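Local atomic coordinates of 5-oxoprolinase subunit A (PDB entry 2DFA), a protein that probably catalyses, as one subunit of a PxpA-PxpB-PxpC complex, the ATP-dependent cleavage of 5-oxoproline to L-glutamate. Residues V108-R122 and L139-E152. Numbering follows the deposited sequence.
Sequences VKPHGALYLKACRDR and LPLVVLPGTVYEEE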
ATOM      1  N   VAL A 108     -18.016  17.189   5.249  1.00 29.69           N
ATOM      2  CA  VAL A 108     -17.286  15.960   5.523  1.00 29.59           C
ATOM      3  C   VAL A 108     -18.326  14.893   5.821  1.00 30.40           C
ATOM      4  O   VAL A 108     -19.325  15.148   6.503  1.00 32.14           O
ATOM      5  CB  VAL A 108     -16.334  16.084   6.735  1.00 29.95           C
ATOM      6  CG1 VAL A 108     -15.709  14.712   7.039  1.00 29.57           C
ATOM      7  CG2 VAL A 108     -15.230  17.095   6.436  1.00 28.61           C
ATOM      8  N   LYS A 109     -18.095  13.700   5.285  1.00 31.20           N
ATOM      9  CA  LYS A 109     -18.980  12.569   5.489  1.00 31.45           C
ATOM     10  C   LYS A 109     -18.139  11.294   5.447  1.00 31.30           C
ATOM     11  O   LYS A 109     -17.590  10.941   4.402  1.00 30.64           O
ATOM     12  CB  LYS A 109     -20.032  12.499   4.385  1.00 32.85           C
ATOM     13  CG  LYS A 109     -20.908  11.254   4.442  1.00 36.80           C
ATOM     14  CD  LYS A 109     -21.771  11.157   3.185  1.00 39.24           C
ATOM     15  CE  LYS A 109     -22.609   9.893   3.159  1.00 41.88           C
ATOM     16  NZ  LYS A 109     -23.291   9.748   1.837  1.00 43.25           N
ATOM     17  N   PRO A 110     -18.034  10.591   6.578  1.00 33.62           N
ATOM     18  CA  PRO A 110     -17.257   9.344   6.673  1.00 35.44           C
ATOM     19  C   PRO A 110     -17.750   8.298   5.677  1.00 35.82           C
ATOM     20  O   PRO A 110     -18.931   8.275   5.326  1.00 35.25           O
ATOM     21  CB  PRO A 110     -17.489   8.896   8.113  1.00 35.75           C
ATOM     22  CG  PRO A 110     -17.753  10.198   8.841  1.00 38.84           C
ATOM     23  CD  PRO A 110     -18.636  10.942   7.877  1.00 34.88           C
ATOM     24  N   HIS A 111     -16.848   7.422   5.244  1.00 35.47           N
ATOM     25  CA  HIS A 111     -17.189   6.374   4.286  1.00 35.49           C
ATOM     26  C   HIS A 111     -17.253   4.969   4.879  1.00 35.55           C
ATOM     27  O   HIS A 111     -16.522   4.639   5.815  1.00 34.73           O
ATOM     28  CB  HIS A 111     -16.166   6.345   3.143  1.00 35.93           C
ATOM     29  CG  HIS A 111     -16.183   5.069   2.356  1.00 39.17           C
ATOM     30  ND1 HIS A 111     -17.138   4.797   1.400  1.00 40.46           N
ATOM     31  CD2 HIS A 111     -15.403   3.963   2.432  1.00 39.38           C
ATOM     32  CE1 HIS A 111     -16.946   3.579   0.921  1.00 40.35           C
ATOM     33  NE2 HIS A 111     -15.900   3.052   1.530  1.00 38.66           N
ATOM     34  N   GLY A 112     -18.127   4.149   4.293  1.00 34.82           N
ATOM     35  CA  GLY A 112     -18.279   2.759   4.684  1.00 32.47           C
ATOM     36  C   GLY A 112     -18.217   2.360   6.146  1.00 33.79           C
ATOM     37  O   GLY A 112     -18.962   2.879   6.976  1.00 33.49           O
ATOM     38  N   ALA A 113     -17.325   1.421   6.456  1.00 33.34           N
ATOM     39  CA  ALA A 113     -17.187   0.912   7.817  1.00 32.59           C
ATOM     40  C   ALA A 113     -16.860   1.978   8.853  1.00 33.31           C
ATOM     41  O   ALA A 113     -17.237   1.839  10.018  1.00 33.02           O
ATOM     42  CB  ALA A 113     -16.147  -0.204   7.857  1.00 33.00           C
ATOM     43  N   LEU A 114     -16.158   3.036   8.448  1.00 33.32           N
ATOM     44  CA  LEU A 114     -15.831   4.109   9.390  1.00 33.04           C
ATOM     45  C   LEU A 114     -17.136   4.796   9.786  1.00 34.37           C
ATOM     46  O   LEU A 114     -17.357   5.116  10.953  1.00 33.48           O
ATOM     47  CB  LEU A 114     -14.881   5.134   8.750  1.00 32.54           C
ATOM     48  CG  LEU A 114     -14.475   6.351   9.604  1.00 30.87           C
ATOM     49  CD1 LEU A 114     -13.881   5.896  10.941  1.00 28.52           C
ATOM     50  CD2 LEU A 114     -13.474   7.201   8.833  1.00 29.09           C
ATOM     51  N   TYR A 115     -17.993   5.016   8.794  1.00 36.98           N
ATOM     52  CA  TYR A 115     -19.292   5.651   9.010  1.00 40.34           C
ATOM     53  C   TYR A 115     -20.080   4.797  10.007  1.00 40.16           C
ATOM     54  O   TYR A 115     -20.587   5.296  11.012  1.00 38.67           O
ATOM     55  CB  TYR A 115     -20.043   5.738   7.674  1.00 45.02           C
ATOM     56  CG  TYR A 115     -21.314   6.562   7.699  1.00 51.39           C
ATOM     57  CD1 TYR A 115     -21.269   7.949   7.847  1.00 54.49           C
ATOM     58  CD2 TYR A 115     -22.563   5.955   7.550  1.00 55.50           C
ATOM     59  CE1 TYR A 115     -22.439   8.715   7.843  1.00 57.49           C
ATOM     60  CE2 TYR A 115     -23.739   6.712   7.546  1.00 57.81           C
ATOM     61  CZ  TYR A 115     -23.668   8.089   7.691  1.00 58.69           C
ATOM     62  OH  TYR A 115     -24.825   8.839   7.675  1.00 61.10           O
ATOM     63  N   LEU A 116     -20.164   3.498   9.729  1.00 40.76           N
ATOM     64  CA  LEU A 116     -20.888   2.578  10.598  1.00 42.19           C
ATOM     65  C   LEU A 116     -20.288   2.507  12.004  1.00 41.88           C
ATOM     66  O   LEU A 116     -21.021   2.464  12.990  1.00 41.89           O
ATOM     67  CB  LEU A 116     -20.929   1.177   9.972  1.00 43.12           C
ATOM     68  CG  LEU A 116     -21.680   1.067   8.639  1.00 47.09           C
ATOM     69  CD1 LEU A 116     -21.654  -0.379   8.147  1.00 48.62           C
ATOM     70  CD2 LEU A 116     -23.117   1.543   8.821  1.00 47.83           C
ATOM     71  N   LYS A 117     -18.960   2.491  12.102  1.00 41.15           N
ATOM     72  CA  LYS A 117     -18.312   2.431  13.411  1.00 42.13           C
ATOM     73  C   LYS A 117     -18.674   3.694  14.191  1.00 42.34           C
ATOM     74  O   LYS A 117     -18.923   3.646  15.399  1.00 42.10           O
ATOM     75  CB  LYS A 117     -16.788   2.328  13.255  1.00 43.07           C
ATOM     76  CG  LYS A 117     -16.037   2.053  14.558  1.00 43.09           C
ATOM     77  CD  LYS A 117     -14.534   1.996  14.308  1.00 46.66           C
ATOM     78  CE  LYS A 117     -13.746   1.671  15.576  1.00 49.35           C
ATOM     79  NZ  LYS A 117     -14.098   0.341  16.140  1.00 44.71           N
ATOM     80  N   ALA A 118     -18.713   4.821  13.486  1.00 40.19           N
ATOM     81  CA  ALA A 118     -19.060   6.104  14.096  1.00 40.79           C
ATOM     82  C   ALA A 118     -20.496   6.111  14.624  1.00 41.68           C
ATOM     83  O   ALA A 118     -20.770   6.659  15.692  1.00 41.91           O
ATOM     84  CB  ALA A 118     -18.886   7.222  13.082  1.00 38.49           C
ATOM     85  N   CYS A 119     -21.408   5.501  13.877  1.00 43.07           N
ATOM     86  CA  CYS A 119     -22.811   5.467  14.279  1.00 45.58           C
ATOM     87  C   CYS A 119     -23.090   4.678  15.554  1.00 46.33           C
ATOM     88  O   CYS A 119     -24.134   4.865  16.181  1.00 47.12           O
ATOM     89  CB  CYS A 119     -23.675   4.925  13.136  1.00 45.57           C
ATOM     90  SG  CYS A 119     -23.815   6.049  11.720  1.00 49.54           S
ATOM     91  N   ARG A 120     -22.166   3.805  15.946  1.00 46.77           N
ATOM     92  CA  ARG A 120     -22.363   3.007  17.155  1.00 48.07           C
ATOM     93  C   ARG A 120     -21.242   3.130  18.186  1.00 47.29           C
ATOM     94  O   ARG A 120     -21.346   2.579  19.284  1.00 48.17           O
ATOM     95  CB  ARG A 120     -22.550   1.533  16.785  1.00 49.53           C
ATOM     96  CG  ARG A 120     -21.411   0.939  15.978  1.00 52.37           C
ATOM     97  CD  ARG A 120     -21.710  -0.498  15.570  1.00 56.37           C
ATOM     98  NE  ARG A 120     -20.780  -0.985  14.553  1.00 60.31           N
ATOM     99  CZ  ARG A 120     -19.488  -1.226  14.759  1.00 62.39           C
ATOM    100  NH1 ARG A 120     -18.949  -1.033  15.958  1.00 62.11           N
ATOM    101  NH2 ARG A 120     -18.728  -1.649  13.757  1.00 62.07           N
ATOM    102  N   ASP A 121     -20.181   3.855  17.847  1.00 44.49           N
ATOM    103  CA  ASP A 121     -19.052   4.010  18.762  1.00 42.46           C
ATOM    104  C   ASP A 121     -18.739   5.475  19.059  1.00 41.53           C
ATOM    105  O   ASP A 121     -18.216   6.193  18.206  1.00 38.09           O
ATOM    106  CB  ASP A 121     -17.815   3.320  18.181  1.00 43.05           C
ATOM    107  CG  ASP A 121     -16.650   3.316  19.143  1.00 43.99           C
ATOM    108  OD1 ASP A 121     -16.824   2.817  20.273  1.00 48.38           O
ATOM    109  OD2 ASP A 121     -15.566   3.812  18.775  1.00 43.42           O
ATOM    110  N   ARG A 122     -19.045   5.906  20.281  1.00 39.25           N
ATOM    111  CA  ARG A 122     -18.823   7.291  20.689  1.00 38.80           C
ATOM    112  C   ARG A 122     -17.399   7.810  20.542  1.00 36.61           C
ATOM    113  O   ARG A 122     -17.206   8.954  20.139  1.00 36.39           O
ATOM    114  CB  ARG A 122     -19.282   7.505  22.135  1.00 39.26           C
ATOM    115  CG  ARG A 122     -20.794   7.579  22.310  1.00 40.91           C
ATOM    116  CD  ARG A 122     -21.161   7.927  23.749  1.00 41.74           C
ATOM    117  NE  ARG A 122     -22.606   7.902  23.970  1.00 43.01           N
ATOM    118  CZ  ARG A 122     -23.451   8.853  23.574  1.00 43.96           C
ATOM    119  NH1 ARG A 122     -23.006   9.926  22.933  1.00 43.09           N
ATOM    120  NH2 ARG A 122     -24.748   8.726  23.826  1.00 43.26           N
ATOM    121  N   LEU A 139     -16.845  23.725   9.206  1.00 35.10           N
ATOM    122  CA  LEU A 139     -17.211  22.607   8.336  1.00 34.51           C
ATOM    123  C   LEU A 139     -18.399  21.791   8.834  1.00 34.76           C
ATOM    124  O   LEU A 139     -18.396  21.290   9.963  1.00 36.82           O
ATOM    125  CB  LEU A 139     -16.020  21.661   8.168  1.00 36.81           C
ATOM    126  CG  LEU A 139     -15.005  21.913   7.057  1.00 37.78           C
ATOM    127  CD1 LEU A 139     -13.823  20.959   7.237  1.00 37.26           C
ATOM    128  CD2 LEU A 139     -15.671  21.694   5.693  1.00 36.22           C
ATOM    129  N   PRO A 140     -19.438  21.639   7.999  1.00 33.42           N
ATOM    130  CA  PRO A 140     -20.590  20.850   8.443  1.00 34.72           C
ATOM    131  C   PRO A 140     -20.268  19.361   8.324  1.00 34.23           C
ATOM    132  O   PRO A 140     -19.546  18.945   7.421  1.00 34.91           O
ATOM    133  CB  PRO A 140     -21.694  21.280   7.484  1.00 33.96           C
ATOM    134  CG  PRO A 140     -20.945  21.573   6.232  1.00 36.55           C
ATOM    135  CD  PRO A 140     -19.725  22.315   6.721  1.00 34.60           C
ATOM    136  N   LEU A 141     -20.788  18.573   9.251  1.00 33.33           N
ATOM    137  CA  LEU A 141     -20.567  17.136   9.237  1.00 34.75           C
ATOM    138  C   LEU A 141     -21.894  16.467   8.928  1.00 35.42           C
ATOM    139  O   LEU A 141     -22.905  16.754   9.572  1.00 37.34           O
ATOM    140  CB  LEU A 141     -20.043  16.671  10.601  1.00 35.64           C
ATOM    141  CG  LEU A 141     -19.646  15.200  10.773  1.00 38.16           C
ATOM    142  CD1 LEU A 141     -18.593  14.819   9.732  1.00 36.38           C
ATOM    143  CD2 LEU A 141     -19.110  14.987  12.184  1.00 36.11           C
ATOM    144  N   VAL A 142     -21.897  15.602   7.920  1.00 35.07           N
ATOM    145  CA  VAL A 142     -23.097  14.871   7.527  1.00 35.38           C
ATOM    146  C   VAL A 142     -23.210  13.660   8.447  1.00 37.44           C
ATOM    147  O   VAL A 142     -22.259  12.887   8.587  1.00 37.54           O
ATOM    148  CB  VAL A 142     -23.001  14.405   6.053  1.00 35.71           C
ATOM    149  CG1 VAL A 142     -24.207  13.546   5.681  1.00 34.48           C
ATOM    150  CG2 VAL A 142     -22.916  15.617   5.146  1.00 34.34           C
ATOM    151  N   VAL A 143     -24.369  13.496   9.075  1.00 37.19           N
ATOM    152  CA  VAL A 143     -24.563  12.388  10.001  1.00 40.77           C
ATOM    153  C   VAL A 143     -25.901  11.687   9.836  1.00 43.06           C
ATOM    154  O   VAL A 143     -26.795  12.168   9.138  1.00 43.46           O
ATOM    155  CB  VAL A 143     -24.484  12.868  11.468  1.00 40.00           C
ATOM    156  CG1 VAL A 143     -23.279  13.764  11.668  1.00 39.40           C
ATOM    157  CG2 VAL A 143     -25.759  13.608  11.840  1.00 40.42           C
ATOM    158  N   LEU A 144     -26.021  10.535  10.488  1.00 46.46           N
ATOM    159  CA  LEU A 144     -27.260   9.769  10.479  1.00 48.38           C
ATOM    160  C   LEU A 144     -28.015  10.240  11.711  1.00 48.14           C
ATOM    161  O   LEU A 144     -27.506  10.155  12.828  1.00 47.08           O
ATOM    162  CB  LEU A 144     -26.983   8.268  10.591  1.00 50.17           C
ATOM    163  CG  LEU A 144     -27.203   7.441   9.323  1.00 52.68           C
ATOM    164  CD1 LEU A 144     -27.017   5.963   9.644  1.00 54.55           C
ATOM    165  CD2 LEU A 144     -28.604   7.690   8.788  1.00 53.72           C
ATOM    166  N   PRO A 145     -29.238  10.752  11.524  1.00 49.24           N
ATOM    167  CA  PRO A 145     -30.031  11.233  12.660  1.00 49.18           C
ATOM    168  C   PRO A 145     -30.358  10.151  13.688  1.00 48.30           C
ATOM    169  O   PRO A 145     -30.572   8.988  13.337  1.00 48.27           O
ATOM    170  CB  PRO A 145     -31.277  11.809  11.987  1.00 48.70           C
ATOM    171  CG  PRO A 145     -31.420  10.946  10.762  1.00 48.80           C
ATOM    172  CD  PRO A 145     -29.999  10.857  10.266  1.00 49.32           C
ATOM    173  N   GLY A 146     -30.377  10.547  14.957  1.00 47.60           N
ATOM    174  CA  GLY A 146     -30.693   9.623  16.033  1.00 48.14           C
ATOM    175  C   GLY A 146     -29.576   8.693  16.470  1.00 47.52           C
ATOM    176  O   GLY A 146     -29.823   7.719  17.180  1.00 49.87           O
ATOM    177  N   THR A 147     -28.345   8.985  16.060  1.00 45.18           N
ATOM    178  CA  THR A 147     -27.206   8.144  16.419  1.00 44.42           C
ATOM    179  C   THR A 147     -26.252   8.842  17.388  1.00 42.42           C
ATOM    180  O   THR A 147     -26.314  10.058  17.566  1.00 41.10           O
ATOM    181  CB  THR A 147     -26.397   7.741  15.159  1.00 42.79           C
ATOM    182  OG1 THR A 147     -25.831   8.911  14.561  1.00 43.09           O
ATOM    183  CG2 THR A 147     -27.296   7.057  14.143  1.00 42.53           C
ATOM    184  N   VAL A 148     -25.372   8.063  18.013  1.00 41.40           N
ATOM    185  CA  VAL A 148     -24.392   8.620  18.938  1.00 41.11           C
ATOM    186  C   VAL A 148     -23.446   9.486  18.118  1.00 40.07           C
ATOM    187  O   VAL A 148     -22.742  10.350  18.641  1.00 40.53           O
ATOM    188  CB  VAL A 148     -23.582   7.506  19.655  1.00 41.07           C
ATOM    189  CG1 VAL A 148     -24.517   6.631  20.480  1.00 41.36           C
ATOM    190  CG2 VAL A 148     -22.825   6.669  18.641  1.00 40.64           C
ATOM    191  N   TYR A 149     -23.445   9.244  16.813  1.00 39.25           N
ATOM    192  CA  TYR A 149     -22.616   9.993  15.886  1.00 38.48           C
ATOM    193  C   TYR A 149     -23.143  11.435  15.801  1.00 38.52           C
ATOM    194  O   TYR A 149     -22.375  12.396  15.859  1.00 37.39           O
ATOM    195  CB  TYR A 149     -22.651   9.290  14.522  1.00 40.45           C
ATOM    196  CG  TYR A 149     -21.896   9.987  13.423  1.00 41.47           C
ATOM    197  CD1 TYR A 149     -20.714  10.673  13.686  1.00 41.80           C
ATOM    198  CD2 TYR A 149     -22.365   9.956  12.111  1.00 44.03           C
ATOM    199  CE1 TYR A 149     -20.014  11.313  12.668  1.00 44.67           C
ATOM    200  CE2 TYR A 149     -21.675  10.591  11.086  1.00 45.92           C
ATOM    201  CZ  TYR A 149     -20.504  11.269  11.372  1.00 44.95           C
ATOM    202  OH  TYR A 149     -19.834  11.920  10.364  1.00 49.58           O
ATOM    203  N   GLU A 150     -24.456  11.590  15.675  1.00 37.11           N
ATOM    204  CA  GLU A 150     -25.041  12.927  15.624  1.00 36.40           C
ATOM    205  C   GLU A 150     -24.761  13.613  16.961  1.00 36.06           C
ATOM    206  O   GLU A 150     -24.427  14.796  17.016  1.00 36.13           O
ATOM    207  CB  GLU A 150     -26.555  12.852  15.410  1.00 39.15           C
ATOM    208  CG  GLU A 150     -27.192  14.214  15.161  1.00 42.67           C
ATOM    209  CD  GLU A 150     -28.705  14.210  15.316  1.00 47.02           C
ATOM    210  OE1 GLU A 150     -29.342  13.192  14.982  1.00 48.90           O
ATOM    211  OE2 GLU A 150     -29.257  15.240  15.756  1.00 48.20           O
ATOM    212  N   GLU A 151     -24.891  12.846  18.040  1.00 37.23           N
ATOM    213  CA  GLU A 151     -24.666  13.358  19.389  1.00 39.42           C
ATOM    214  C   GLU A 151     -23.270  13.921  19.614  1.00 38.55           C
ATOM    215  O   GLU A 151     -23.115  15.053  20.088  1.00 38.20           O
ATOM    216  CB  GLU A 151     -24.915  12.259  20.418  1.00 41.83           C
ATOM    217  CG  GLU A 151     -26.367  11.862  20.592  1.00 46.49           C
ATOM    218  CD  GLU A 151     -26.539  10.783  21.647  1.00 49.78           C
ATOM    219  OE1 GLU A 151     -25.974  10.937  22.755  1.00 50.71           O
ATOM    220  OE2 GLU A 151     -27.242   9.785  21.375  1.00 51.31           O
ATOM    221  N   GLU A 152     -22.250  13.134  19.290  1.00 37.32           N
ATOM    222  CA  GLU A 152     -20.877  13.588  19.491  1.00 35.70           C
ATOM    223  C   GLU A 152     -20.544  14.781  18.606  1.00 35.09           C
ATOM    224  O   GLU A 152     -19.797  15.672  19.009  1.00 34.30           O
ATOM    225  CB  GLU A 152     -19.893  12.443  19.234  1.00 34.90           C
ATOM    226  CG  GLU A 152     -20.017  11.298  20.230  1.00 35.52           C
ATOM    227  CD  GLU A 152     -19.888  11.758  21.675  1.00 35.64           C
ATOM    228  OE1 GLU A 152     -19.016  12.604  21.959  1.00 38.02           O
ATOM    229  OE2 GLU A 152     -20.648  11.265  22.533  1.00 38.14           O
TER
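The Y149 ring lies between A118 and V143. The A118 CB methyl sits over one face in a CH-pi contact, 4.2 Å from the ring centroid, and V143 CG1 of its own segment lies over the opposite face. With CG anti to the backbone N (chi1 177°), the Y149 ring reaches back between helix 112-120 and strand 141-143. Its hydroxyl end meets the P110 ring. The Y115 and Y149 planes are nearly perpendicular (83°), with Y115 CE1 3.8 Å from Y149 CE2. At the edge of the Y115 ring, near its plane, lies V142 O. L144 CG packs against the hydroxyl end of Y115, while L144 CD1 touches C119 SG at 3.8 Å.

Strand 141-143 pairs in parallel with strand 160-164 in the main sheet of this LamB/YcsF-family protein. It leads into helix 148-152, while the extended V108-P110 leads into helix 112-120. The two helices cross at 79°, their axes 8.0 Å apart. A single bridge pairs V108 with L141: V142 N gives V108 O a nearly straight 3.0 Å bond, and V108 N donates to P140 O at 3.2 Å.

The R122 guanidinium has V148 CG1 over the centre of one face. E151 and E152 meet it at the edge in a salt-bridge network. NH1 and NH2 grip the single atom OE1 of E151 end-on, from above the carboxylate plane, the NH2 bond measuring 2.7 Å. NH1 also binds E152 OE2 at 2.7 Å through the anti lone pair; that oxygen has a second salt bridge to K155. With alanine at E151, R122 NH2 would probably lose its carboxylate partner, leaving E152 to hold the guanidinium through NH1 alone.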